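Local coordinates for metallo-beta-lactamase 1 (Acinetobacter baumannii, PDB 5MMD), which probably hydrolyses beta-lactam antibiotics to substituted beta-amino acids with the help of zinc, as a class B enzyme of the metallo-beta-lactamase superfamily, at residues D128-V133 with V147-S152; G16-K21 with V38-G43; Y69-S74 with K93-Y98; R162-S167 with L210-V215. All coordinates share one frame; numbering follows the deposited sequence.

Interaction 1 of 4, residues D128-V133 with V147-S152; sequences DGFLEV and VWIPSS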
loop_
_atom_site.group_PDB
_atom_site.type_symbol
_atom_site.label_atom_id
_atom_site.label_comp_id
_atom_site.label_asym_id
_atom_site.label_seq_id
_atom_site.Cartn_x
_atom_site.Cartn_y
_atom_site.Cartn_z
ATOM N N ASP A 128 -8.403 9.799 13.018
ATOM C CA ASP A 128 -8.471 9.770 14.497
ATOM C C ASP A 128 -7.736 8.572 15.073
ATOM O O ASP A 128 -8.180 7.945 16.071
ATOM C CB ASP A 128 -9.902 9.746 14.983
ATOM C CG ASP A 128 -10.694 10.939 14.525
ATOM O OD1 ASP A 128 -10.114 12.012 14.298
ATOM O OD2 ASP A 128 -11.928 10.815 14.429
ATOM N N GLY A 129 -6.608 8.269 14.443
ATOM C CA GLY A 129 -5.693 7.265 14.940
ATOM C C GLY A 129 -6.140 5.856 14.580
ATOM O O GLY A 129 -5.502 4.883 14.957
ATOM N N PHE A 130 -7.212 5.742 13.810
ATOM C CA PHE A 130 -7.655 4.409 13.357
ATOM C C PHE A 130 -6.604 3.779 12.443
ATOM O O PHE A 130 -6.472 2.548 12.421
ATOM C CB PHE A 130 -9.010 4.493 12.649
ATOM C CG PHE A 130 -9.794 3.200 12.674
ATOM C CD1 PHE A 130 -9.841 2.381 11.559
ATOM C CD2 PHE A 130 -10.478 2.808 13.814
ATOM C CE1 PHE A 130 -10.554 1.201 11.569
ATOM C CE2 PHE A 130 -11.215 1.625 13.822
ATOM C CZ PHE A 130 -11.233 0.816 12.704
ATOM N N LEU A 131 -5.859 4.602 11.701
ATOM C CA LEU A 131 -4.729 4.119 10.894
ATOM C C LEU A 131 -3.420 4.678 11.442
ATOM O O LEU A 131 -3.316 5.885 11.725
ATOM C CB LEU A 131 -4.880 4.512 9.425
ATOM C CG LEU A 131 -6.195 4.129 8.754
ATOM C CD1 LEU A 131 -6.222 4.716 7.328
ATOM C CD2 LEU A 131 -6.369 2.589 8.708
ATOM N N GLU A 132 -2.428 3.815 11.621
ATOM C CA GLU A 132 -1.116 4.264 12.025
ATOM C C GLU A 132 -0.198 3.929 10.862
ATOM O O GLU A 132 -0.199 2.787 10.330
ATOM C CB GLU A 132 -0.652 3.614 13.312
ATOM C CG GLU A 132 -1.642 3.806 14.467
ATOM C CD GLU A 132 -1.161 3.201 15.786
ATOM O OE1 GLU A 132 -0.252 2.337 15.789
ATOM O OE2 GLU A 132 -1.654 3.646 16.833
ATOM N N VAL A 133 0.550 4.943 10.457
ATOM C CA VAL A 133 1.486 4.846 9.330
ATOM C C VAL A 133 2.899 4.790 9.871
ATOM O O VAL A 133 3.232 5.479 10.826
ATOM C CB VAL A 133 1.317 6.010 8.371
ATOM C CG1 VAL A 133 2.215 5.845 7.105
ATOM C CG2 VAL A 133 -0.118 6.150 7.981
ATOM N N VAL A 147 1.004 0.446 6.799
ATOM C CA VAL A 147 -0.122 1.014 7.531
ATOM C C VAL A 147 -0.756 -0.021 8.417
ATOM O O VAL A 147 -1.160 -1.088 7.945
ATOM C CB VAL A 147 -1.170 1.575 6.575
ATOM C CG1 VAL A 147 -2.287 2.204 7.331
ATOM C CG2 VAL A 147 -0.530 2.587 5.591
ATOM N N TRP A 148 -0.842 0.319 9.696
ATOM C CA TRP A 148 -1.297 -0.566 10.756
ATOM C C TRP A 148 -2.674 -0.151 11.188
ATOM O O TRP A 148 -2.943 1.044 11.386
ATOM C CB TRP A 148 -0.332 -0.509 11.908
ATOM C CG TRP A 148 -0.640 -1.267 13.165
ATOM C CD1 TRP A 148 -0.844 -0.717 14.407
ATOM C CD2 TRP A 148 -0.688 -2.693 13.346
ATOM N NE1 TRP A 148 -1.021 -1.708 15.347
ATOM C CE2 TRP A 148 -0.947 -2.929 14.722
ATOM C CE3 TRP A 148 -0.543 -3.785 12.492
ATOM C CZ2 TRP A 148 -1.064 -4.214 15.258
ATOM C CZ3 TRP A 148 -0.676 -5.071 13.028
ATOM C CH2 TRP A 148 -0.905 -5.267 14.397
ATOM N N ILE A 149 -3.552 -1.147 11.311
ATOM C CA ILE A 149 -4.883 -0.933 11.835
ATOM C C ILE A 149 -4.935 -1.555 13.234
ATOM O O ILE A 149 -5.164 -2.757 13.367
ATOM C CB ILE A 149 -5.949 -1.560 10.953
ATOM C CG1 ILE A 149 -5.617 -1.308 9.480
ATOM C CG2 ILE A 149 -7.343 -1.024 11.348
ATOM C CD1 ILE A 149 -6.628 -1.885 8.541
ATOM N N PRO A 150 -4.716 -0.742 14.270
ATOM C CA PRO A 150 -4.460 -1.355 15.582
ATOM C C PRO A 150 -5.682 -2.102 16.114
ATOM O O PRO A 150 -5.593 -3.124 16.812
ATOM C CB PRO A 150 -4.076 -0.151 16.460
ATOM C CG PRO A 150 -4.450 1.067 15.703
ATOM C CD PRO A 150 -4.494 0.715 14.272
ATOM N N SER A 151 -6.850 -1.616 15.736
ATOM C CA SER A 151 -8.044 -2.187 16.290
ATOM C C SER A 151 -8.283 -3.621 15.800
ATOM O O SER A 151 -8.810 -4.435 16.567
ATOM C CB SER A 151 -9.241 -1.315 15.962
ATOM O OG SER A 151 -9.309 -1.152 14.571
ATOM N N SER A 152 -7.911 -3.936 14.559
ATOM C CA SER A 152 -8.059 -5.298 14.056
ATOM C C SER A 152 -6.715 -6.019 13.863
ATOM O O SER A 152 -6.692 -7.149 13.389
ATOM C CB SER A 152 -8.859 -5.302 12.744
ATOM O OG SER A 152 -8.412 -4.252 11.901
HETATM O O HOH W 1 -7.796 0.840 14.342
#
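Glu132 and Trp148 form the antiparallel hydrogen-bonded pair of the beta hairpin built from strands 131-134 and 146-149. Their peptides exchange two almost straight bonds, Glu132 N to Trp148 O at 2.8 Å and Trp148 N to Glu132 O at 2.6 Å. On the same face as this pair, the extended Glu132 chain runs alongside the indole, and its OE1 comes to the ring edge, 3.4 Å from Trp148 CD1, with carboxylate and ring planes 46° apart. The glutamate CD also lies 3.9 Å from Pro150 CG. On the other face Leu131 touches both Val147 and Ile149 through methyl and methylene groups, CD2 lying 4.0 Å from Ile149 CG1. At the start of the strand, Phe130 and Leu131 form a classic bulge opposite strand 123-126. Phe130 swings its ring away from its own backbone N (chi1 -156°) and onto Ser151, with CZ 3.3 Å from OG. A water lies over the centre of that ring, donates to Phe130 O and is also bonded to Ser151 OG. The hairpin is therefore apolar where Leu131 and Ile149 meet Val39 of the other sheet, while its end at Phe130 and Ser151 adds a water bridge to the direct ring contact.

Interaction 2 of 4, residues G16-K21 with V38-G43; sequences GVFLHK and VVISGG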
loop_
_atom_site.group_PDB
_atom_site.type_symbol
_atom_site.label_atom_id
_atom_site.label_comp_id
_atom_site.label_asym_id
_atom_site.label_seq_id
_atom_site.Cartn_x
_atom_site.Cartn_y
_atom_site.Cartn_z
ATOM N N GLY A 16 -15.514 -4.311 8.255
ATOM C CA GLY A 16 -15.105 -2.980 7.831
ATOM C C GLY A 16 -13.722 -2.857 7.235
ATOM O O GLY A 16 -13.140 -1.773 7.239
ATOM N N VAL A 17 -13.207 -3.943 6.669
ATOM C CA VAL A 17 -11.942 -3.875 5.984
ATOM C C VAL A 17 -12.088 -4.639 4.696
ATOM O O VAL A 17 -12.416 -5.822 4.713
ATOM C CB VAL A 17 -10.802 -4.449 6.805
ATOM C CG1 VAL A 17 -9.512 -4.305 6.036
ATOM C CG2 VAL A 17 -10.730 -3.779 8.145
ATOM N N PHE A 18 -11.862 -3.933 3.598
ATOM C CA PHE A 18 -12.050 -4.467 2.250
ATOM C C PHE A 18 -10.772 -4.437 1.441
ATOM O O PHE A 18 -10.108 -3.407 1.396
ATOM C CB PHE A 18 -13.114 -3.660 1.522
ATOM C CG PHE A 18 -14.432 -3.657 2.229
ATOM C CD1 PHE A 18 -14.720 -2.654 3.156
ATOM C CD2 PHE A 18 -15.357 -4.670 2.009
ATOM C CE1 PHE A 18 -15.945 -2.644 3.835
ATOM C CE2 PHE A 18 -16.607 -4.669 2.682
ATOM C CZ PHE A 18 -16.892 -3.660 3.598
ATOM N N LEU A 19 -10.418 -5.556 0.813
ATOM C CA LEU A 19 -9.283 -5.594 -0.109
ATOM C C LEU A 19 -9.757 -5.212 -1.505
ATOM O O LEU A 19 -10.724 -5.792 -2.021
ATOM C CB LEU A 19 -8.669 -6.980 -0.121
ATOM C CG LEU A 19 -7.592 -7.319 -1.148
ATOM C CD1 LEU A 19 -6.268 -6.866 -0.684
ATOM C CD2 LEU A 19 -7.559 -8.807 -1.371
ATOM N N HIS A 20 -9.089 -4.249 -2.138
ATOM C CA HIS A 20 -9.425 -3.928 -3.514
ATOM C C HIS A 20 -8.248 -4.369 -4.415
ATOM O O HIS A 20 -7.072 -4.293 -4.031
ATOM C CB HIS A 20 -9.794 -2.446 -3.675
ATOM C CG HIS A 20 -8.676 -1.471 -3.421
ATOM N ND1 HIS A 20 -7.769 -1.101 -4.397
ATOM C CD2 HIS A 20 -8.377 -0.723 -2.330
ATOM C CE1 HIS A 20 -6.910 -0.237 -3.896
ATOM N NE2 HIS A 20 -7.286 0.048 -2.650
ATOM N N LYS A 21 -8.586 -4.876 -5.586
ATOM C CA LYS A 21 -7.596 -5.475 -6.448
ATOM C C LYS A 21 -7.835 -4.941 -7.813
ATOM O O LYS A 21 -8.967 -4.943 -8.287
ATOM C CB LYS A 21 -7.702 -6.989 -6.387
ATOM C CG LYS A 21 -6.568 -7.725 -7.062
ATOM C CD LYS A 21 -6.790 -9.262 -6.992
ATOM C CE LYS A 21 -6.890 -9.786 -5.581
ATOM N NZ LYS A 21 -5.603 -9.693 -4.790
ATOM N N VAL A 38 -9.771 -0.702 1.673
ATOM C CA VAL A 38 -10.695 0.312 2.115
ATOM C C VAL A 38 -10.985 -0.039 3.584
ATOM O O VAL A 38 -11.401 -1.163 3.921
ATOM C CB VAL A 38 -11.997 0.361 1.269
ATOM C CG1 VAL A 38 -12.911 1.494 1.748
ATOM C CG2 VAL A 38 -11.693 0.497 -0.180
ATOM N N VAL A 39 -10.751 0.930 4.461
ATOM C CA VAL A 39 -10.954 0.743 5.887
ATOM C C VAL A 39 -12.050 1.678 6.416
ATOM O O VAL A 39 -12.046 2.882 6.163
ATOM C CB VAL A 39 -9.662 0.998 6.644
ATOM C CG1 VAL A 39 -9.868 0.814 8.127
ATOM C CG2 VAL A 39 -8.543 0.130 6.106
ATOM N N ILE A 40 -12.968 1.105 7.173
ATOM C CA ILE A 40 -14.094 1.834 7.718
ATOM C C ILE A 40 -14.023 2.015 9.217
ATOM O O ILE A 40 -13.777 1.064 9.957
ATOM C CB ILE A 40 -15.408 1.119 7.433
ATOM C CG1 ILE A 40 -15.459 0.594 6.015
ATOM C CG2 ILE A 40 -16.618 2.033 7.790
ATOM C CD1 ILE A 40 -15.390 1.602 4.987
ATOM N N SER A 41 -14.323 3.242 9.648
ATOM C CA SER A 41 -14.528 3.565 11.040
ATOM C C SER A 41 -15.671 4.591 11.160
ATOM O O SER A 41 -15.622 5.665 10.566
ATOM C CB SER A 41 -13.250 4.115 11.652
ATOM O OG SER A 41 -13.428 4.426 13.020
ATOM N N GLY A 42 -16.722 4.227 11.892
ATOM C CA GLY A 42 -17.811 5.160 12.150
ATOM C C GLY A 42 -18.432 5.681 10.874
ATOM O O GLY A 42 -18.768 6.848 10.764
ATOM N N GLY A 43 -18.560 4.822 9.882
ATOM C CA GLY A 43 -19.196 5.212 8.642
ATOM C C GLY A 43 -18.256 5.891 7.665
ATOM O O GLY A 43 -18.621 6.059 6.497
HETATM O O HOH W 2 -12.094 -1.278 10.018
#
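Three backbone hydrogen bonds tie Gly16 and Phe18 to Val38 and Ile40. Phe18 and Val38 are an antiparallel hydrogen-bonded pair: Phe18 N gives to Val38 O at 2.8 Å and Val38 N returns the bond to Phe18 O at 2.7 Å. Ile40 N then reaches Gly16 O at 2.9 Å, just before strand 17-26 begins. Val17 and Val39 stand between as a non-hydrogen-bonded pair, flanked by CA-H...O contacts from Val17 CA to Val38 O and from Val39 CA to Gly16 O. A water extends the pattern at the Gly16 end by donating to both Gly16 O and Ile40 O, so Gly16 O accepts two bonds.

The apolar contacts gather on the face that carries Phe18 and Val38. Ile40 meets the Phe18 ring at its edge and in its plane, CG1 lying 3.9 Å from Phe18 CE1. The same CG1 passes 3.5 Å from Gly16 O, a side it reaches because it stands beside its own backbone N (chi1 -43°). Val38 CG2 approaches His20 CD2 at 4.1 Å, the two side chains crossing at about a right angle. NE2, the imidazole nitrogen next to CD2, has a weak hydrogen bond to Asp49 O.

These strands form a hairpin within the seven-stranded sheet of the alpha-beta/beta-alpha sandwich. Helix 54-66 covers the Val38 face through Leu60 and Ile64, and its Trp63 meets the Phe18 ring edge-to-face. Val39, on the other face, packs against Phe130. Strand 9-14 flanks 17-26, and strand 44-48 flanks 32-41.

Interaction 3 of 4, residues Y69-S74 with K93-Y98; sequences YELAGS and KSITTY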
loop_
_atom_site.group_PDB
_atom_site.type_symbol
_atom_site.label_atom_id
_atom_site.label_comp_id
_atom_site.label_asym_id
_atom_site.label_seq_id
_atom_site.Cartn_x
_atom_site.Cartn_y
_atom_site.Cartn_z
ATOM N N TYR A 69 -21.069 4.742 2.582
ATOM C CA TYR A 69 -19.971 5.215 3.421
ATOM C C TYR A 69 -19.604 6.651 3.040
ATOM O O TYR A 69 -19.776 7.066 1.891
ATOM C CB TYR A 69 -18.747 4.337 3.275
ATOM C CG TYR A 69 -18.861 2.927 3.828
ATOM C CD1 TYR A 69 -19.362 2.681 5.106
ATOM C CD2 TYR A 69 -18.427 1.830 3.065
ATOM C CE1 TYR A 69 -19.462 1.387 5.594
ATOM C CE2 TYR A 69 -18.515 0.542 3.546
ATOM C CZ TYR A 69 -19.033 0.325 4.813
ATOM O OH TYR A 69 -19.108 -0.944 5.320
ATOM N N GLU A 70 -19.068 7.383 4.003
ATOM C CA GLU A 70 -18.508 8.713 3.760
ATOM C C GLU A 70 -17.027 8.569 3.378
ATOM O O GLU A 70 -16.262 7.910 4.063
ATOM C CB GLU A 70 -18.706 9.574 5.018
ATOM C CG GLU A 70 -18.223 10.994 4.892
ATOM C CD GLU A 70 -18.625 11.877 6.063
ATOM O OE1 GLU A 70 -19.295 11.411 7.022
ATOM O OE2 GLU A 70 -18.286 13.076 6.006
ATOM N N LEU A 71 -16.612 9.129 2.257
ATOM C CA LEU A 71 -15.191 8.978 1.885
ATOM C C LEU A 71 -14.376 10.051 2.556
ATOM O O LEU A 71 -14.648 11.216 2.377
ATOM C CB LEU A 71 -15.008 9.039 0.377
ATOM C CG LEU A 71 -13.583 8.862 -0.137
ATOM C CD1 LEU A 71 -12.853 7.652 0.491
ATOM C CD2 LEU A 71 -13.663 8.700 -1.642
ATOM N N ALA A 72 -13.365 9.643 3.308
ATOM C CA ALA A 72 -12.560 10.552 4.107
ATOM C C ALA A 72 -11.244 10.958 3.422
ATOM O O ALA A 72 -10.747 12.059 3.624
ATOM C CB ALA A 72 -12.266 9.919 5.437
ATOM N N GLY A 73 -10.695 10.079 2.595
ATOM C CA GLY A 73 -9.402 10.327 1.971
ATOM C C GLY A 73 -8.655 9.079 1.511
ATOM O O GLY A 73 -9.119 7.950 1.653
ATOM N N SER A 74 -7.468 9.299 0.973
ATOM C CA SER A 74 -6.605 8.196 0.550
ATOM C C SER A 74 -5.175 8.464 0.989
ATOM O O SER A 74 -4.744 9.626 1.076
ATOM C CB SER A 74 -6.667 8.002 -0.971
ATOM O OG SER A 74 -5.979 9.050 -1.617
ATOM N N LYS A 93 -11.582 15.644 -7.374
ATOM C CA LYS A 93 -12.875 15.522 -6.707
ATOM C C LYS A 93 -12.813 16.099 -5.298
ATOM O O LYS A 93 -13.752 15.959 -4.518
ATOM C CB LYS A 93 -13.314 14.055 -6.666
ATOM C CG LYS A 93 -13.356 13.365 -8.021
ATOM C CD LYS A 93 -14.188 14.113 -9.061
ATOM C CE LYS A 93 -15.639 13.650 -9.096
ATOM N NZ LYS A 93 -16.430 14.436 -10.115
ATOM N N SER A 94 -11.701 16.773 -5.013
ATOM C CA SER A 94 -11.362 17.286 -3.685
ATOM C C SER A 94 -11.543 16.245 -2.573
ATOM O O SER A 94 -11.910 16.561 -1.451
ATOM C CB SER A 94 -12.166 18.536 -3.387
ATOM O OG SER A 94 -11.687 19.564 -4.210
ATOM N N ILE A 95 -11.231 15.001 -2.910
ATOM C CA ILE A 95 -10.983 13.970 -1.925
ATOM C C ILE A 95 -9.527 14.051 -1.465
ATOM O O ILE A 95 -8.622 13.826 -2.259
ATOM C CB ILE A 95 -11.242 12.581 -2.514
ATOM C CG1 ILE A 95 -12.703 12.490 -2.971
ATOM C CG2 ILE A 95 -10.911 11.514 -1.513
ATOM C CD1 ILE A 95 -12.987 11.308 -3.824
ATOM N N THR A 96 -9.292 14.342 -0.190
ATOM C CA THR A 96 -7.922 14.485 0.310
ATOM C C THR A 96 -7.028 13.248 0.100
ATOM O O THR A 96 -7.322 12.143 0.543
ATOM C CB THR A 96 -7.919 14.844 1.799
ATOM O OG1 THR A 96 -8.766 15.967 1.986
ATOM C CG2 THR A 96 -6.539 15.203 2.253
ATOM N N THR A 97 -5.923 13.481 -0.587
ATOM C CA THR A 97 -4.898 12.494 -0.826
ATOM C C THR A 97 -3.708 12.775 0.081
ATOM O O THR A 97 -3.323 13.934 0.306
ATOM C CB THR A 97 -4.452 12.501 -2.298
ATOM O OG1 THR A 97 -4.071 13.833 -2.670
ATOM C CG2 THR A 97 -5.588 12.079 -3.178
ATOM N N TYR A 98 -3.161 11.713 0.631
ATOM C CA TYR A 98 -1.988 11.782 1.487
ATOM C C TYR A 98 -0.830 10.963 0.910
ATOM O O TYR A 98 -1.033 9.926 0.307
ATOM C CB TYR A 98 -2.267 11.242 2.892
ATOM C CG TYR A 98 -3.347 11.930 3.665
ATOM C CD1 TYR A 98 -3.032 12.830 4.659
ATOM C CD2 TYR A 98 -4.683 11.651 3.440
ATOM C CE1 TYR A 98 -4.025 13.477 5.382
ATOM C CE2 TYR A 98 -5.681 12.283 4.164
ATOM C CZ TYR A 98 -5.353 13.157 5.141
ATOM O OH TYR A 98 -6.351 13.795 5.866
HETATM O O HOH W 3 -11.562 14.316 1.709
HETATM O O HOH W 4 -2.993 9.038 -1.827
#
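Leu71, its first torsion fully trans (chi1 -179°), and Ile95, whose CG1 lies beside its own N (chi1 -60°), send their methyls into one another at about a right angle. The meeting is tight: Leu71 CD2 is 3.5 Å from Ile95 CD1. They belong to a beta-alpha-beta unit, in which helices 81-84 and 87-92 connect strand 70-75 to its parallel neighbour 97-100. Ile95 N takes part in the Schellman motif that ends the second of these helices, bonding to Leu90 O, with Ser94 at positive phi.

Further along, Ser74 and Thr97 form a parallel bridge. Ser74 N donates to Thr96 O at 2.9 Å, while Ser74 O receives Tyr98 N at 2.7 Å, with the donor tilted 18° from the carbonyl plane. Having no side chain, Gly73 can bring its CA to 3.1 Å from Thr96 O. Ser74 OG rests on Thr97 CG2 at 3.4 Å, and Thr97 OG1 is bonded instead to Asn91 OD1 and Arg116 N.

Two waters join the segments, one from Ala72 O to Thr96 N and the other from Ser74 OG to Tyr98 O. The Tyr98 ring turns its edge to Ser74 O, which lies in the ring plane only 3.1 Å from CD2.

Interaction 4 of 4, residues R162-S167 with L210-V215; sequences RSLESS and LKHTKV. With ZN (zinc ion), chain D.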
loop_
_atom_site.group_PDB
_atom_site.type_symbol
_atom_site.label_atom_id
_atom_site.label_comp_id
_atom_site.label_asym_id
_atom_site.label_seq_id
_atom_site.Cartn_x
_atom_site.Cartn_y
_atom_site.Cartn_z
ATOM N N ARG A 162 6.311 -9.036 0.599
ATOM C CA ARG A 162 6.029 -10.015 -0.437
ATOM C C ARG A 162 5.072 -11.104 0.020
ATOM O O ARG A 162 5.074 -11.506 1.182
ATOM C CB ARG A 162 7.330 -10.661 -0.900
ATOM C CG ARG A 162 8.322 -9.627 -1.456
ATOM C CD ARG A 162 7.824 -9.007 -2.765
ATOM N NE ARG A 162 7.864 -10.001 -3.849
ATOM C CZ ARG A 162 7.282 -9.874 -5.037
ATOM N NH1 ARG A 162 6.578 -8.779 -5.362
ATOM N NH2 ARG A 162 7.439 -10.849 -5.915
ATOM N N SER A 163 4.278 -11.591 -0.931
ATOM C CA SER A 163 3.358 -12.685 -0.672
ATOM C C SER A 163 4.116 -13.982 -0.422
ATOM O O SER A 163 5.250 -14.188 -0.922
ATOM C CB SER A 163 2.392 -12.857 -1.844
ATOM O OG SER A 163 3.086 -13.403 -2.932
ATOM N N LEU A 164 3.504 -14.870 0.355
ATOM C CA LEU A 164 4.166 -16.120 0.690
ATOM C C LEU A 164 4.465 -16.951 -0.561
ATOM O O LEU A 164 5.361 -17.798 -0.532
ATOM C CB LEU A 164 3.339 -16.974 1.648
ATOM C CG LEU A 164 3.581 -16.880 3.151
ATOM C CD1 LEU A 164 2.791 -18.058 3.787
ATOM C CD2 LEU A 164 5.044 -16.922 3.548
ATOM N N GLU A 165 3.700 -16.747 -1.633
ATOM C CA GLU A 165 3.894 -17.539 -2.861
ATOM C C GLU A 165 5.079 -17.050 -3.722
ATOM O O GLU A 165 5.469 -17.702 -4.699
ATOM C CB GLU A 165 2.608 -17.526 -3.711
ATOM C CG GLU A 165 1.436 -18.243 -3.063
ATOM C CD GLU A 165 0.804 -17.482 -1.861
ATOM O OE1 GLU A 165 0.812 -16.222 -1.827
ATOM O OE2 GLU A 165 0.285 -18.190 -0.961
ATOM N N SER A 166 5.655 -15.926 -3.331
ATOM C CA SER A 166 6.757 -15.319 -4.058
ATOM C C SER A 166 8.076 -15.870 -3.571
ATOM O O SER A 166 8.324 -15.896 -2.370
ATOM C CB SER A 166 6.738 -13.805 -3.877
ATOM O OG SER A 166 5.567 -13.238 -4.434
ATOM N N SER A 167 8.905 -16.350 -4.488
ATOM C CA SER A 167 10.239 -16.817 -4.161
ATOM C C SER A 167 11.271 -15.681 -4.123
ATOM O O SER A 167 12.422 -15.891 -3.750
ATOM C CB SER A 167 10.715 -17.850 -5.210
ATOM O OG SER A 167 10.915 -17.128 -6.422
ATOM N N LEU A 210 5.744 -11.344 7.005
ATOM C CA LEU A 210 6.829 -10.506 7.484
ATOM C C LEU A 210 8.153 -11.282 7.566
ATOM O O LEU A 210 9.204 -10.766 7.116
ATOM C CB LEU A 210 6.476 -9.900 8.843
ATOM C CG LEU A 210 5.193 -9.054 8.899
ATOM C CD1 LEU A 210 5.083 -8.348 10.236
ATOM C CD2 LEU A 210 5.141 -8.050 7.737
ATOM N N LYS A 211 8.093 -12.501 8.107
ATOM C CA LYS A 211 9.267 -13.368 8.227
ATOM C C LYS A 211 9.776 -13.771 6.837
ATOM O O LYS A 211 10.971 -13.720 6.562
ATOM C CB LYS A 211 8.968 -14.622 9.051
ATOM C CG LYS A 211 8.590 -14.367 10.511
ATOM C CD LYS A 211 8.520 -15.638 11.384
ATOM N NZ LYS A 211 10.011 -17.461 10.300
ATOM N N HIS A 212 8.843 -14.163 5.978
ATOM C CA HIS A 212 9.130 -14.540 4.601
ATOM C C HIS A 212 9.872 -13.398 3.868
ATOM O O HIS A 212 10.875 -13.611 3.201
ATOM C CB HIS A 212 7.807 -14.914 3.904
ATOM C CG HIS A 212 7.946 -15.252 2.446
ATOM N ND1 HIS A 212 8.665 -16.331 1.980
ATOM C CD2 HIS A 212 7.461 -14.632 1.345
ATOM C CE1 HIS A 212 8.601 -16.369 0.665
ATOM N NE2 HIS A 212 7.885 -15.336 0.256
ATOM N N THR A 213 9.370 -12.175 3.987
ATOM C CA THR A 213 9.987 -11.048 3.308
ATOM C C THR A 213 11.410 -10.738 3.848
ATOM O O THR A 213 12.336 -10.487 3.059
ATOM C CB THR A 213 9.121 -9.796 3.422
ATOM O OG1 THR A 213 7.851 -10.035 2.783
ATOM C CG2 THR A 213 9.807 -8.619 2.742
ATOM N N LYS A 214 11.596 -10.833 5.161
ATOM C CA LYS A 214 12.925 -10.676 5.730
ATOM C C LYS A 214 13.913 -11.674 5.117
ATOM O O LYS A 214 15.027 -11.280 4.778
ATOM C CB LYS A 214 12.937 -10.850 7.249
ATOM C CG LYS A 214 14.350 -10.642 7.844
ATOM C CD LYS A 214 14.425 -10.849 9.368
ATOM C CE LYS A 214 14.353 -12.320 9.799
ATOM N NZ LYS A 214 15.562 -13.149 9.408
ATOM N N VAL A 215 13.522 -12.955 5.039
ATOM C CA VAL A 215 14.380 -14.006 4.466
ATOM C C VAL A 215 14.727 -13.701 3.022
ATOM O O VAL A 215 15.909 -13.789 2.630
ATOM C CB VAL A 215 13.708 -15.402 4.555
ATOM C CG1 VAL A 215 14.408 -16.411 3.653
ATOM C CG2 VAL A 215 13.691 -15.849 5.987
HETATM ZN ZN ZN D . 9.319 -17.992 2.997
HETATM O O HOH W 5 10.108 -18.014 5.410
#
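The type I beta turn from Ser163 to Ser166 sits against a stretch of helix 208-223, where it meets His212. Its own closure is the bond from Ser166 N to Ser163 O at 3.0 Å, and the two serine OG atoms are bonded as well. Just before the turn, Arg162 N donates to Thr213 OG1 at 2.9 Å. That hydroxyl is also hydrogen-bonded to Leu209 O.

A trans first torsion (chi1 177°) carries the His212 imidazole out from the helix into the turn. NE2 donates to Ser166 O at 2.7 Å, in the ring plane although the bond is bent (131° at the hydrogen). ND1 binds a zinc ion at 2.1 Å, and a water also binds the metal at a longer 2.5 Å. This is a third zinc position, separate from the two-zinc active site of the metallo-beta-lactamase fold. The NE2 bond and the zinc on ND1 together fix the rotation of the ring, consistent with a neutral imidazole. Leu164 covers one face through a CH-pi contact, CA 4.0 Å from the ring centroid, and its CD2 comes 3.4 Å from His212 CB. The guanidinium end of Arg162 bends away from the helix, where NE is hydrogen-bonded to Gly168 O.

Overall arrangement
Interactions 2 and 3 are contacts of one seven-stranded sheet, antiparallel in the first and parallel in the second, and they touch where Gly43 O meets Glu70 N and Ile40 packs on Tyr69. Interaction 1 belongs to the five-stranded sheet and presses on interaction 2: Phe130 and Ile149 lie against Val39, joining the two layers of the sandwich. Interaction 2 has the largest share of buried residues; the others are partly buried. Backbone pairing carries the three strand contacts. Interaction 4, a loop on a helix, is held by hydrogen bonds between helix side chains and loop backbone, one made by a histidine that also binds zinc, and lies on the opposite side of the chain's centre from interaction 3, about 32 Å away between centres.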